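PDB 1Y8C: S-adenosylmethionine-dependent methyltransferase from Clostridium acetobutylicum, which probably transfers a methyl group from S-adenosylmethionine to an acceptor that is not identified. Local coordinates for residues Lys21-Phe26 against Thr235-Tyr240. Numbering follows the deposited sequence.
Sequences KKWSDF and TERITY
Trp23 and Phe26 reach from one face of helix 20-32 to Arg237 and Thr239 on strand 237-244, and the contact between them is made by van der Waals packing of these four side chains. The benzo end of the Trp23 indole lies against the Arg237 chain, with CZ2 3.7 Å from Arg237 CD. Trp23 CH2 also comes 3.7 Å from Arg237 NE and stands over one face of the guanidinium, near its rim. The two side chains cross at about a right angle, their planar groups inclined by 50°. One turn along the helix, Phe26 CE2 meets the methyl CG2 of Thr239 more loosely, at 4.3 Å.

Strand 237-244 lies between strands 136-143 and 217-224 and runs antiparallel to both; the 3-2-1-4-5-7-6 strand order is the signature of the Rossmann-like class I methyltransferase fold. Helix 20-32 lies over this part of the sheet, where Trp23 also touches Asp141 and Phe26 touches Val223.

The polar ends turn to other partners. With CG anti to the backbone N (chi1 -174°) the Arg237 chain runs out toward the helix, and a bend at chi3 (-64°) turns the guanidinium beside the indole. It forms salt bridges through NH1 with Asp141 and Asp110 and through NE with Asp17; the three carboxylates probably balance its buried charge and limit its rotation. Thr239 OG1 accepts a hydrogen bond from the backbone N of Tyr226, whose ring stacks with Trp23.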
loop_
_atom_site.group_PDB
_atom_site.type_symbol
_atom_site.label_atom_id
_atom_site.label_comp_id
_atom_site.label_asym_id
_atom_site.label_seq_id
_atom_site.Cartn_x
_atom_site.Cartn_y
_atom_site.Cartn_z
ATOM N N LYS A 21 -11.136 -2.817 7.113
ATOM C CA LYS A 21 -11.672 -2.153 8.301
ATOM C C LYS A 21 -10.636 -2.094 9.417
ATOM O O LYS A 21 -10.432 -1.032 10.018
ATOM C CB LYS A 21 -12.940 -2.867 8.796
ATOM C CG LYS A 21 -14.143 -2.717 7.852
ATOM C CD LYS A 21 -15.184 -3.846 8.022
ATOM C CE LYS A 21 -16.265 -3.833 6.913
ATOM N NZ LYS A 21 -17.057 -2.548 6.815
ATOM N N LYS A 22 -9.967 -3.213 9.688
ATOM C CA LYS A 22 -8.972 -3.211 10.747
ATOM C C LYS A 22 -7.935 -2.111 10.510
ATOM O O LYS A 22 -7.688 -1.279 11.386
ATOM C CB LYS A 22 -8.265 -4.556 10.842
ATOM C CG LYS A 22 -7.103 -4.516 11.818
ATOM C CD LYS A 22 -6.252 -5.759 11.748
ATOM C CE LYS A 22 -5.055 -5.628 12.680
ATOM N NZ LYS A 22 -4.123 -6.784 12.581
ATOM N N TRP A 23 -7.340 -2.102 9.322
ATOM C CA TRP A 23 -6.331 -1.106 8.999
ATOM C C TRP A 23 -6.907 0.306 9.043
ATOM O O TRP A 23 -6.340 1.197 9.688
ATOM C CB TRP A 23 -5.715 -1.379 7.621
ATOM C CG TRP A 23 -4.880 -2.630 7.547
ATOM C CD1 TRP A 23 -4.843 -3.650 8.456
ATOM C CD2 TRP A 23 -4.009 -3.019 6.476
ATOM N NE1 TRP A 23 -4.006 -4.651 8.016
ATOM C CE2 TRP A 23 -3.480 -4.289 6.800
ATOM C CE3 TRP A 23 -3.622 -2.417 5.266
ATOM C CZ2 TRP A 23 -2.588 -4.972 5.965
ATOM C CZ3 TRP A 23 -2.735 -3.093 4.431
ATOM C CH2 TRP A 23 -2.228 -4.361 4.787
ATOM N N SER A 24 -8.030 0.525 8.371
ATOM C CA SER A 24 -8.612 1.858 8.384
ATOM C C SER A 24 -8.888 2.316 9.817
ATOM O O SER A 24 -8.546 3.437 10.180
ATOM C CB SER A 24 -9.883 1.922 7.516
ATOM O OG SER A 24 -10.763 0.852 7.775
ATOM N N ASP A 25 -9.474 1.452 10.643
ATOM C CA ASP A 25 -9.754 1.831 12.032
ATOM C C ASP A 25 -8.460 2.156 12.755
ATOM O O ASP A 25 -8.381 3.151 13.481
ATOM C CB ASP A 25 -10.477 0.708 12.775
ATOM C CG ASP A 25 -11.862 0.436 12.210
ATOM O OD1 ASP A 25 -12.258 1.134 11.234
ATOM O OD2 ASP A 25 -12.554 -0.469 12.735
ATOM N N PHE A 26 -7.446 1.315 12.570
ATOM C CA PHE A 26 -6.168 1.562 13.214
ATOM C C PHE A 26 -5.659 2.938 12.799
ATOM O O PHE A 26 -5.144 3.691 13.628
ATOM C CB PHE A 26 -5.123 0.523 12.811
ATOM C CG PHE A 26 -3.749 0.807 13.374
ATOM C CD1 PHE A 26 -3.456 0.533 14.707
ATOM C CD2 PHE A 26 -2.752 1.345 12.573
ATOM C CE1 PHE A 26 -2.192 0.796 15.241
ATOM C CE2 PHE A 26 -1.477 1.617 13.092
ATOM C CZ PHE A 26 -1.199 1.335 14.429
ATOM N N THR A 235 8.471 -10.302 12.333
ATOM C CA THR A 235 7.355 -9.516 11.816
ATOM C C THR A 235 7.343 -9.548 10.290
ATOM O O THR A 235 8.381 -9.440 9.660
ATOM C CB THR A 235 7.460 -8.069 12.285
ATOM O OG1 THR A 235 7.449 -8.037 13.717
ATOM C CG2 THR A 235 6.288 -7.247 11.747
ATOM N N GLU A 236 6.171 -9.698 9.694
ATOM C CA GLU A 236 6.105 -9.761 8.250
ATOM C C GLU A 236 5.689 -8.457 7.589
ATOM O O GLU A 236 5.998 -8.223 6.424
ATOM C CB GLU A 236 5.154 -10.869 7.821
ATOM C CG GLU A 236 5.517 -12.223 8.371
ATOM C CD GLU A 236 4.835 -13.352 7.621
ATOM O OE1 GLU A 236 3.830 -13.082 6.918
ATOM O OE2 GLU A 236 5.305 -14.508 7.735
ATOM N N ARG A 237 4.983 -7.608 8.321
ATOM C CA ARG A 237 4.524 -6.343 7.758
ATOM C C ARG A 237 4.696 -5.217 8.766
ATOM O O ARG A 237 4.074 -5.212 9.821
ATOM C CB ARG A 237 3.049 -6.448 7.334
ATOM C CG ARG A 237 2.547 -5.204 6.614
ATOM C CD ARG A 237 1.097 -5.318 6.162
ATOM N NE ARG A 237 0.887 -6.355 5.162
ATOM C CZ ARG A 237 1.142 -6.233 3.860
ATOM N NH1 ARG A 237 1.626 -5.101 3.367
ATOM N NH2 ARG A 237 0.911 -7.256 3.036
ATOM N N ILE A 238 5.540 -4.256 8.427
ATOM C CA ILE A 238 5.801 -3.145 9.311
ATOM C C ILE A 238 5.032 -1.885 8.946
ATOM O O ILE A 238 5.065 -1.429 7.801
ATOM C CB ILE A 238 7.313 -2.836 9.340
ATOM C CG1 ILE A 238 8.066 -4.058 9.889
ATOM C CG2 ILE A 238 7.567 -1.584 10.158
ATOM C CD1 ILE A 238 9.583 -3.994 9.817
ATOM N N THR A 239 4.320 -1.324 9.918
ATOM C CA THR A 239 3.579 -0.100 9.653
ATOM C C THR A 239 4.260 1.095 10.295
ATOM O O THR A 239 4.390 1.163 11.509
ATOM C CB THR A 239 2.143 -0.178 10.166
ATOM O OG1 THR A 239 1.416 -1.175 9.427
ATOM C CG2 THR A 239 1.462 1.179 9.986
ATOM N N TYR A 240 4.714 2.022 9.461
ATOM C CA TYR A 240 5.369 3.228 9.938
ATOM C C TYR A 240 4.381 4.386 10.027
ATOM O O TYR A 240 3.450 4.514 9.220
ATOM C CB TYR A 240 6.493 3.660 9.001
ATOM C CG TYR A 240 7.789 2.896 9.136
ATOM C CD1 TYR A 240 8.027 1.742 8.383
ATOM C CD2 TYR A 240 8.797 3.349 9.987
ATOM C CE1 TYR A 240 9.235 1.062 8.465
ATOM C CE2 TYR A 240 10.013 2.678 10.082
ATOM C CZ TYR A 240 10.223 1.534 9.314
ATOM O OH TYR A 240 11.435 0.892 9.396
#